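Long-range contacts in antigen MTB48, Mycobacterial protein (Mycobacterium smegmatis, PDB 4WJ1), which is a protein of the ESX-1 type VII secretion system and is probably involved in DNA conjugation, at least in the recipient strain: residues G14-A19 and A73-A78; S24-G29 and E171-H176; D37-T42 and A143-S148. One frame throughout, in Å; residues are numbered along the deposited sequence.

Interaction 1: G14-A19 and A73-A78; sequences GLERKA and AIRAAA
In Ile-74, CG2 stands anti to the backbone N, which aims this methyl at helix 14-19. It reaches the backbone there, with Ile-74 CG2 3.3 Å from Leu-15 O. The same methyl lies 3.8 Å from Ala-19 CB, so it sits between two residues one helical turn apart. The other branch of Ile-74 ends at CD1, which crosses the aliphatic part of Lys-18 at CG. The amine of Lys-18 leads away from the contact, to a salt bridge with Glu-21 and a hydrogen bond with His-176 O. Further along, Leu-15 CD1 touches Ala-78 CB at 3.7 Å.

The two helices run antiparallel, with an angle of 166° between their directions, and their short segments approach to 9.1 Å. Both segments fall in the PE region of EspB. Here the region is an antiparallel pair of helices, with short helix 12-22 laid against long helix 40-96 and joined to it by a long loop. Helix 187-230 of the PPE region covers Ile-74 through Cys-192 and Gln-196, and Leu-15 also meets Trp-184.

A salt bridge lies on the more exposed flank. Arg-75 is extended from CG to NE, while Glu-16 bends at chi2 to bring its carboxylate round. Arg-75 NE donates to Glu-16 OE2 at 2.6 Å, with an N-H...O angle of 163°, and OE2 accepts through its syn lone pair. A weak second bond runs from Arg-75 NH2 to Glu-16 OE1 at 3.3 Å. Carboxylate and guanidinium are nearly coplanar, 14° apart, so the acid meets the guanidinium at its edge. Ala-19 CB lies over the centre of one guanidinium face, 3.5 Å above the plane. Arg-75 NH2 has a second acidic partner in Glu-23.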
loop_
_atom_site.group_PDB
_atom_site.type_symbol
_atom_site.label_atom_id
_atom_site.label_comp_id
_atom_site.label_asym_id
_atom_site.label_seq_id
_atom_site.Cartn_x
_atom_site.Cartn_y
_atom_site.Cartn_z
ATOM N N GLY A 14 15.271 24.340 -12.506
ATOM C CA GLY A 14 15.523 22.946 -12.194
ATOM C C GLY A 14 14.923 22.558 -10.856
ATOM O O GLY A 14 14.459 21.427 -10.673
ATOM N N LEU A 15 14.923 23.493 -9.912
ATOM C CA LEU A 15 14.330 23.222 -8.611
ATOM C C LEU A 15 12.800 23.137 -8.730
ATOM O O LEU A 15 12.179 22.294 -8.087
ATOM C CB LEU A 15 14.740 24.277 -7.588
ATOM C CG LEU A 15 16.227 24.384 -7.206
ATOM C CD1 LEU A 15 16.428 25.483 -6.189
ATOM C CD2 LEU A 15 16.779 23.094 -6.664
ATOM N N GLU A 16 12.198 23.996 -9.549
ATOM C CA GLU A 16 10.762 23.885 -9.822
ATOM C C GLU A 16 10.419 22.539 -10.429
ATOM O O GLU A 16 9.541 21.847 -9.920
ATOM C CB GLU A 16 10.271 24.979 -10.765
ATOM C CG GLU A 16 9.351 25.994 -10.116
ATOM C CD GLU A 16 8.276 25.362 -9.263
ATOM O OE1 GLU A 16 7.509 24.526 -9.780
ATOM O OE2 GLU A 16 8.202 25.704 -8.063
ATOM N N ARG A 17 11.104 22.178 -11.513
ATOM C CA ARG A 17 10.867 20.896 -12.175
ATOM C C ARG A 17 10.887 19.773 -11.152
ATOM O O ARG A 17 10.037 18.894 -11.182
ATOM C CB ARG A 17 11.903 20.629 -13.280
ATOM C CG ARG A 17 11.548 21.211 -14.658
ATOM C CD ARG A 17 12.788 21.643 -15.483
ATOM N NE ARG A 17 13.984 20.832 -15.227
ATOM C CZ ARG A 17 15.227 21.175 -15.580
ATOM N NH1 ARG A 17 15.459 22.322 -16.211
ATOM N NH2 ARG A 17 16.247 20.367 -15.307
ATOM N N LYS A 18 11.828 19.822 -10.222
ATOM C CA LYS A 18 11.946 18.760 -9.227
ATOM C C LYS A 18 10.835 18.789 -8.195
ATOM O O LYS A 18 10.354 17.736 -7.772
ATOM C CB LYS A 18 13.277 18.832 -8.500
ATOM C CG LYS A 18 13.544 17.595 -7.683
ATOM C CD LYS A 18 13.990 16.454 -8.586
ATOM C CE LYS A 18 13.359 15.143 -8.186
ATOM N NZ LYS A 18 12.221 14.839 -9.034
ATOM N N ALA A 19 10.455 19.984 -7.754
ATOM C CA ALA A 19 9.364 20.088 -6.798
ATOM C C ALA A 19 8.106 19.579 -7.494
ATOM O O ALA A 19 7.270 18.897 -6.905
ATOM C CB ALA A 19 9.189 21.514 -6.318
ATOM N N ALA A 73 9.781 21.795 0.561
ATOM C CA ALA A 73 11.122 22.040 1.066
ATOM C C ALA A 73 11.998 22.549 -0.066
ATOM O O ALA A 73 12.766 23.493 0.106
ATOM C CB ALA A 73 11.693 20.784 1.667
ATOM N N ILE A 74 11.851 21.932 -1.233
ATOM C CA ILE A 74 12.592 22.346 -2.414
ATOM C C ILE A 74 12.216 23.775 -2.778
ATOM O O ILE A 74 13.084 24.603 -3.039
ATOM C CB ILE A 74 12.333 21.396 -3.592
ATOM C CG1 ILE A 74 13.130 20.106 -3.400
ATOM C CG2 ILE A 74 12.729 22.020 -4.895
ATOM C CD1 ILE A 74 12.663 18.959 -4.302
ATOM N N ARG A 75 10.923 24.083 -2.751
ATOM C CA ARG A 75 10.496 25.443 -3.055
ATOM C C ARG A 75 10.955 26.448 -2.007
ATOM O O ARG A 75 11.154 27.622 -2.320
ATOM C CB ARG A 75 8.984 25.507 -3.201
ATOM C CG ARG A 75 8.498 24.661 -4.361
ATOM C CD ARG A 75 7.194 25.141 -4.899
ATOM N NE ARG A 75 6.916 24.449 -6.141
ATOM C CZ ARG A 75 6.146 23.373 -6.233
ATOM N NH1 ARG A 75 5.554 22.877 -5.150
ATOM N NH2 ARG A 75 5.965 22.802 -7.413
ATOM N N ALA A 76 11.122 26.004 -0.767
ATOM C CA ALA A 76 11.577 26.918 0.277
ATOM C C ALA A 76 13.049 27.240 0.019
ATOM O O ALA A 76 13.478 28.387 0.110
ATOM C CB ALA A 76 11.372 26.322 1.648
ATOM N N ALA A 77 13.809 26.213 -0.338
ATOM C CA ALA A 77 15.187 26.389 -0.759
ATOM C C ALA A 77 15.273 27.375 -1.918
ATOM O O ALA A 77 16.020 28.347 -1.865
ATOM C CB ALA A 77 15.792 25.051 -1.153
ATOM N N ALA A 78 14.497 27.121 -2.962
ATOM C CA ALA A 78 14.512 27.961 -4.155
ATOM C C ALA A 78 14.198 29.401 -3.792
ATOM O O ALA A 78 14.776 30.333 -4.352
ATOM C CB ALA A 78 13.503 27.437 -5.208
#

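Interaction 2: S24-G29 and E171-H176; sequences STRPEG and EGHGRH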
loop_
_atom_site.group_PDB
_atom_site.type_symbol
_atom_site.label_atom_id
_atom_site.label_comp_id
_atom_site.label_asym_id
_atom_site.label_seq_id
_atom_site.Cartn_x
_atom_site.Cartn_y
_atom_site.Cartn_z
ATOM N N SER A 24 3.917 14.614 -8.337
ATOM C CA SER A 24 3.301 13.746 -9.324
ATOM C C SER A 24 2.130 12.984 -8.722
ATOM O O SER A 24 2.243 12.378 -7.663
ATOM C CB SER A 24 4.321 12.758 -9.896
ATOM O OG SER A 24 5.247 13.410 -10.744
ATOM N N THR A 25 0.995 13.031 -9.402
ATOM C CA THR A 25 -0.181 12.337 -8.921
ATOM C C THR A 25 0.029 10.847 -8.957
ATOM O O THR A 25 0.394 10.288 -9.983
ATOM C CB THR A 25 -1.398 12.692 -9.739
ATOM O OG1 THR A 25 -1.591 14.101 -9.658
ATOM C CG2 THR A 25 -2.626 11.999 -9.174
ATOM N N ARG A 26 -0.173 10.214 -7.813
ATOM C CA ARG A 26 -0.149 8.763 -7.727
ATOM C C ARG A 26 -1.473 8.232 -8.284
ATOM O O ARG A 26 -2.534 8.721 -7.904
ATOM C CB ARG A 26 0.058 8.324 -6.282
ATOM C CG ARG A 26 0.084 6.839 -6.071
ATOM C CD ARG A 26 0.492 6.535 -4.653
ATOM N NE ARG A 26 -0.370 7.193 -3.673
ATOM C CZ ARG A 26 -1.478 6.640 -3.180
ATOM N NH1 ARG A 26 -1.855 5.436 -3.592
ATOM N NH2 ARG A 26 -2.215 7.284 -2.284
ATOM N N PRO A 27 -1.415 7.262 -9.215
ATOM C CA PRO A 27 -2.649 6.713 -9.788
ATOM C C PRO A 27 -3.548 6.128 -8.716
ATOM O O PRO A 27 -3.042 5.612 -7.714
ATOM C CB PRO A 27 -2.147 5.617 -10.732
ATOM C CG PRO A 27 -0.758 6.045 -11.085
ATOM C CD PRO A 27 -0.214 6.676 -9.836
ATOM N N GLU A 28 -4.856 6.224 -8.929
ATOM C CA GLU A 28 -5.841 5.641 -8.035
ATOM C C GLU A 28 -5.569 4.164 -7.790
ATOM O O GLU A 28 -5.356 3.404 -8.731
ATOM C CB GLU A 28 -7.242 5.825 -8.611
ATOM C CG GLU A 28 -7.964 7.053 -8.088
ATOM C CD GLU A 28 -8.390 6.895 -6.639
ATOM O OE1 GLU A 28 -9.045 5.870 -6.324
ATOM O OE2 GLU A 28 -8.063 7.790 -5.819
ATOM N N GLY A 29 -5.582 3.766 -6.521
ATOM C CA GLY A 29 -5.296 2.397 -6.128
ATOM C C GLY A 29 -6.423 1.394 -6.347
ATOM O O GLY A 29 -7.467 1.697 -6.952
ATOM N N GLU A 171 6.282 1.133 -7.753
ATOM C CA GLU A 171 7.689 1.142 -8.144
ATOM C C GLU A 171 7.944 2.264 -9.137
ATOM O O GLU A 171 8.927 3.002 -9.028
ATOM C CB GLU A 171 8.082 -0.195 -8.754
ATOM C CG GLU A 171 7.989 -1.339 -7.780
ATOM C CD GLU A 171 8.265 -2.657 -8.435
ATOM O OE1 GLU A 171 8.147 -2.728 -9.680
ATOM O OE2 GLU A 171 8.606 -3.615 -7.706
ATOM N N GLY A 172 7.041 2.398 -10.103
ATOM C CA GLY A 172 7.127 3.472 -11.074
ATOM C C GLY A 172 7.018 4.819 -10.391
ATOM O O GLY A 172 7.759 5.759 -10.690
ATOM N N HIS A 173 6.089 4.904 -9.450
ATOM C CA HIS A 173 5.849 6.147 -8.761
ATOM C C HIS A 173 7.094 6.580 -7.985
ATOM O O HIS A 173 7.377 7.760 -7.887
ATOM C CB HIS A 173 4.656 6.012 -7.819
ATOM C CG HIS A 173 4.224 7.314 -7.207
ATOM N ND1 HIS A 173 3.772 8.373 -7.966
ATOM C CD2 HIS A 173 4.192 7.718 -5.923
ATOM C CE1 HIS A 173 3.465 9.378 -7.161
ATOM N NE2 HIS A 173 3.710 9.016 -5.923
ATOM N N GLY A 174 7.827 5.612 -7.440
ATOM C CA GLY A 174 9.041 5.896 -6.697
ATOM C C GLY A 174 10.062 6.627 -7.545
ATOM O O GLY A 174 10.810 7.450 -7.041
ATOM N N ARG A 175 10.072 6.350 -8.845
ATOM C CA ARG A 175 11.111 6.891 -9.716
ATOM C C ARG A 175 10.967 8.392 -9.923
ATOM O O ARG A 175 11.907 9.039 -10.370
ATOM C CB ARG A 175 11.107 6.168 -11.065
ATOM C CG ARG A 175 11.402 4.678 -10.945
ATOM C CD ARG A 175 11.465 3.977 -12.296
ATOM N NE ARG A 175 11.524 2.526 -12.124
ATOM C CZ ARG A 175 10.520 1.686 -12.385
ATOM N NH1 ARG A 175 9.367 2.133 -12.851
ATOM N NH2 ARG A 175 10.669 0.384 -12.192
ATOM N N HIS A 176 9.803 8.955 -9.594
ATOM C CA HIS A 176 9.632 10.411 -9.674
ATOM C C HIS A 176 10.546 11.115 -8.677
ATOM O O HIS A 176 10.804 12.310 -8.802
ATOM C CB HIS A 176 8.177 10.827 -9.408
ATOM C CG HIS A 176 7.220 10.428 -10.497
ATOM N ND1 HIS A 176 7.215 11.022 -11.741
ATOM C CD2 HIS A 176 6.238 9.497 -10.520
ATOM C CE1 HIS A 176 6.276 10.468 -12.489
ATOM N NE2 HIS A 176 5.672 9.537 -11.776
#
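Arg-26 CB lies over one face of the His-173 ring, a CH-pi contact at 3.9 Å from the ring centroid and 20° off the normal. This is the tightly packed part of the contact, and His-173 is its buried residue. Its CG stands anti to the backbone N (chi1 -172°), and the imidazole reaches out from helix 154-178 to the loop. Ser-24 O meets the same ring at its edge, in plane, with the carbonyl oxygen 3.3 Å from His-173 CE1. One ring is thus touched by a side chain over its face and by a backbone carbonyl at its rim. His-173 also makes edge-to-face contacts with Trp-203 and Phe-177.

The chain of Arg-26 does not stop at the histidine. It crosses the ring at about a right angle and bends at chi3. Its guanidinium is turned steeply from the imidazole plane, and its NH2 forms a salt bridge with Asp-64 of helix 40-96.

The more solvent-exposed side is at His-176, which is partly exposed, like Ser-24. Ser-24 CB sits almost straight above the His-176 ring, 3.7 Å from its centroid and 6° off the normal. The hydroxyl lies over the same face, offset toward the rim, with Ser-24 OG 3.3 Å from His-176 ND1. Ser-24 OG has a hydrogen bond with Glu-21 O, which holds the hydroxyl near the end of helix 12-22. Pro-27 continues the loop along the protein surface, and its O is hydrogen-bonded to Tyr-166 OH of helix 154-178.

The whole is an extended loop of the PE region laid along a helix of the PPE region, part of the PE-PPE helical bundle of EspB.

Interaction 3: D37-T42 and A143-S148; sequences DELATT and ARIIHS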
loop_
_atom_site.group_PDB
_atom_site.type_symbol
_atom_site.label_atom_id
_atom_site.label_comp_id
_atom_site.label_asym_id
_atom_site.label_seq_id
_atom_site.Cartn_x
_atom_site.Cartn_y
_atom_site.Cartn_z
ATOM N N ASP A 37 -18.229 -16.163 0.342
ATOM C CA ASP A 37 -19.303 -16.873 1.028
ATOM C C ASP A 37 -19.344 -16.447 2.486
ATOM O O ASP A 37 -18.530 -15.638 2.920
ATOM C CB ASP A 37 -19.108 -18.389 0.921
ATOM C CG ASP A 37 -17.758 -18.847 1.481
ATOM O OD1 ASP A 37 -17.539 -18.711 2.708
ATOM O OD2 ASP A 37 -16.914 -19.346 0.694
ATOM N N GLU A 38 -20.270 -17.018 3.248
ATOM C CA GLU A 38 -20.510 -16.591 4.627
ATOM C C GLU A 38 -19.905 -17.524 5.675
ATOM O O GLU A 38 -20.242 -17.421 6.848
ATOM C CB GLU A 38 -22.013 -16.468 4.886
ATOM C CG GLU A 38 -22.696 -15.387 4.094
ATOM C CD GLU A 38 -22.232 -14.011 4.505
ATOM O OE1 GLU A 38 -22.162 -13.756 5.723
ATOM O OE2 GLU A 38 -21.929 -13.187 3.616
ATOM N N LEU A 39 -19.035 -18.440 5.261
ATOM C CA LEU A 39 -18.316 -19.272 6.219
ATOM C C LEU A 39 -17.513 -18.399 7.170
ATOM O O LEU A 39 -17.009 -17.340 6.781
ATOM C CB LEU A 39 -17.384 -20.252 5.513
ATOM C CG LEU A 39 -18.057 -21.344 4.705
ATOM C CD1 LEU A 39 -17.017 -22.068 3.869
ATOM C CD2 LEU A 39 -18.775 -22.298 5.646
ATOM N N ALA A 40 -17.389 -18.856 8.413
ATOM C CA ALA A 40 -16.676 -18.097 9.432
ATOM C C ALA A 40 -15.217 -17.927 9.032
ATOM O O ALA A 40 -14.664 -16.842 9.148
ATOM C CB ALA A 40 -16.790 -18.778 10.788
ATOM N N THR A 41 -14.606 -19.004 8.555
ATOM C CA THR A 41 -13.232 -18.965 8.061
ATOM C C THR A 41 -13.104 -17.934 6.952
ATOM O O THR A 41 -12.181 -17.128 6.950
ATOM C CB THR A 41 -12.783 -20.360 7.543
ATOM O OG1 THR A 41 -12.692 -21.270 8.640
ATOM C CG2 THR A 41 -11.437 -20.298 6.870
ATOM N N THR A 42 -14.046 -17.946 6.016
ATOM C CA THR A 42 -14.015 -16.995 4.920
ATOM C C THR A 42 -14.096 -15.558 5.425
ATOM O O THR A 42 -13.360 -14.706 4.965
ATOM C CB THR A 42 -15.144 -17.255 3.938
ATOM O OG1 THR A 42 -14.912 -18.505 3.268
ATOM C CG2 THR A 42 -15.228 -16.128 2.909
ATOM N N ALA A 143 -22.552 -26.831 2.501
ATOM C CA ALA A 143 -22.643 -26.825 1.045
ATOM C C ALA A 143 -23.524 -25.664 0.590
ATOM O O ALA A 143 -23.201 -24.961 -0.368
ATOM C CB ALA A 143 -23.187 -28.157 0.537
ATOM N N ARG A 144 -24.621 -25.460 1.312
ATOM C CA ARG A 144 -25.571 -24.394 1.028
ATOM C C ARG A 144 -24.898 -23.037 1.125
ATOM O O ARG A 144 -25.035 -22.192 0.241
ATOM C CB ARG A 144 -26.749 -24.475 2.004
ATOM C CG ARG A 144 -27.960 -23.612 1.667
ATOM C CD ARG A 144 -29.165 -24.496 1.338
ATOM N NE ARG A 144 -29.220 -25.655 2.229
ATOM C CZ ARG A 144 -29.882 -26.777 1.965
ATOM N NH1 ARG A 144 -30.553 -26.906 0.825
ATOM N NH2 ARG A 144 -29.867 -27.776 2.841
ATOM N N ILE A 145 -24.171 -22.832 2.217
ATOM C CA ILE A 145 -23.484 -21.574 2.461
ATOM C C ILE A 145 -22.441 -21.334 1.381
ATOM O O ILE A 145 -22.349 -20.240 0.822
ATOM C CB ILE A 145 -22.821 -21.569 3.846
ATOM C CG1 ILE A 145 -23.877 -21.467 4.935
ATOM C CG2 ILE A 145 -21.812 -20.427 3.982
ATOM C CD1 ILE A 145 -23.324 -21.754 6.285
ATOM N N ILE A 146 -21.658 -22.369 1.083
ATOM C CA ILE A 146 -20.624 -22.272 0.061
ATOM C C ILE A 146 -21.231 -21.928 -1.304
ATOM O O ILE A 146 -20.743 -21.044 -2.012
ATOM C CB ILE A 146 -19.816 -23.589 -0.036
ATOM C CG1 ILE A 146 -18.949 -23.758 1.208
ATOM C CG2 ILE A 146 -18.921 -23.597 -1.260
ATOM C CD1 ILE A 146 -18.411 -25.148 1.381
ATOM N N HIS A 147 -22.313 -22.603 -1.674
ATOM C CA HIS A 147 -22.770 -22.475 -3.046
ATOM C C HIS A 147 -23.807 -21.380 -3.258
ATOM O O HIS A 147 -24.105 -21.030 -4.395
ATOM C CB HIS A 147 -23.267 -23.822 -3.545
ATOM C CG HIS A 147 -22.149 -24.782 -3.812
ATOM N ND1 HIS A 147 -21.562 -24.914 -5.045
ATOM C CD2 HIS A 147 -21.475 -25.615 -2.974
ATOM C CE1 HIS A 147 -20.574 -25.801 -4.971
ATOM N NE2 HIS A 147 -20.507 -26.235 -3.726
ATOM N N SER A 148 -24.294 -20.782 -2.178
ATOM C CA SER A 148 -25.186 -19.643 -2.327
ATOM C C SER A 148 -24.373 -18.362 -2.528
ATOM O O SER A 148 -24.912 -17.300 -2.831
ATOM C CB SER A 148 -26.114 -19.519 -1.120
ATOM O OG SER A 148 -25.461 -18.856 -0.063
HETATM O O HOH W 1 -18.354 -19.872 -2.215
HETATM O O HOH W 2 -22.581 -17.826 1.692
#
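An Asx turn just before helix 40-96 carries this contact, and it faces the C-terminal part of short helix 139-147. Asp-37 OD1 accepts from Leu-39 N at 3.0 Å, through its anti lone pair. Leu-39 is the N-cap residue of helix 40-96. The Asp-37 carboxylate can turn back like this because CG lies between the backbone N and the carbonyl carbon (chi1 57°).

The apolar half is made by Leu-39 and two isoleucines. Ile-145 CG2 fits against the turn, 3.6 Å from Leu-39 N and 3.9 Å from Leu-39 CG. Leu-39 CD1 reaches on to Ile-146 CG1 at 3.7 Å. Leu-227 of helix 187-230 packs on both Leu-39 and Ile-146.

No direct hydrogen bond joins the two segments. Two waters do so instead. One accepts from Glu-38 N at 2.9 Å and donates to Ile-145 O at 2.6 Å. The other donates to Ile-146 O at 2.7 Å and, over a longer 3.3 Å, to Asp-37 OD2. His-224 NE2 is also hydrogen-bonded to Asp-37 OD2.

The aspartate therefore shapes the turn with one oxygen and ties it to neighbouring helices with the other. The waters satisfy two carbonyls near the end of helix 139-147. The bonds of Asp-37 with Leu-39 N, one water and His-224 would probably stabilise its charged form.

From the N terminus, helix 12-22 comes first. Interaction 1 lays it on helix 40-96 within the PE region and closes the loop from residue 19 to residue 73. Interaction 2 holds the segment after helix 12-22 on helix 154-178 of the PPE region, closing the long loop from 29 to 171. Just before helix 40-96, interaction 3 ties the chain to helix 139-147 and closes the loop from 42 to 143. Interaction 1 crosses both others along the sequence, while interaction 3 falls wholly between the segments of interaction 2. Interactions 1 and 2 touch through Lys-18 NZ and His-176 O. Interactions 1 and 3 have centres about 55 Å apart and share helix 40-96.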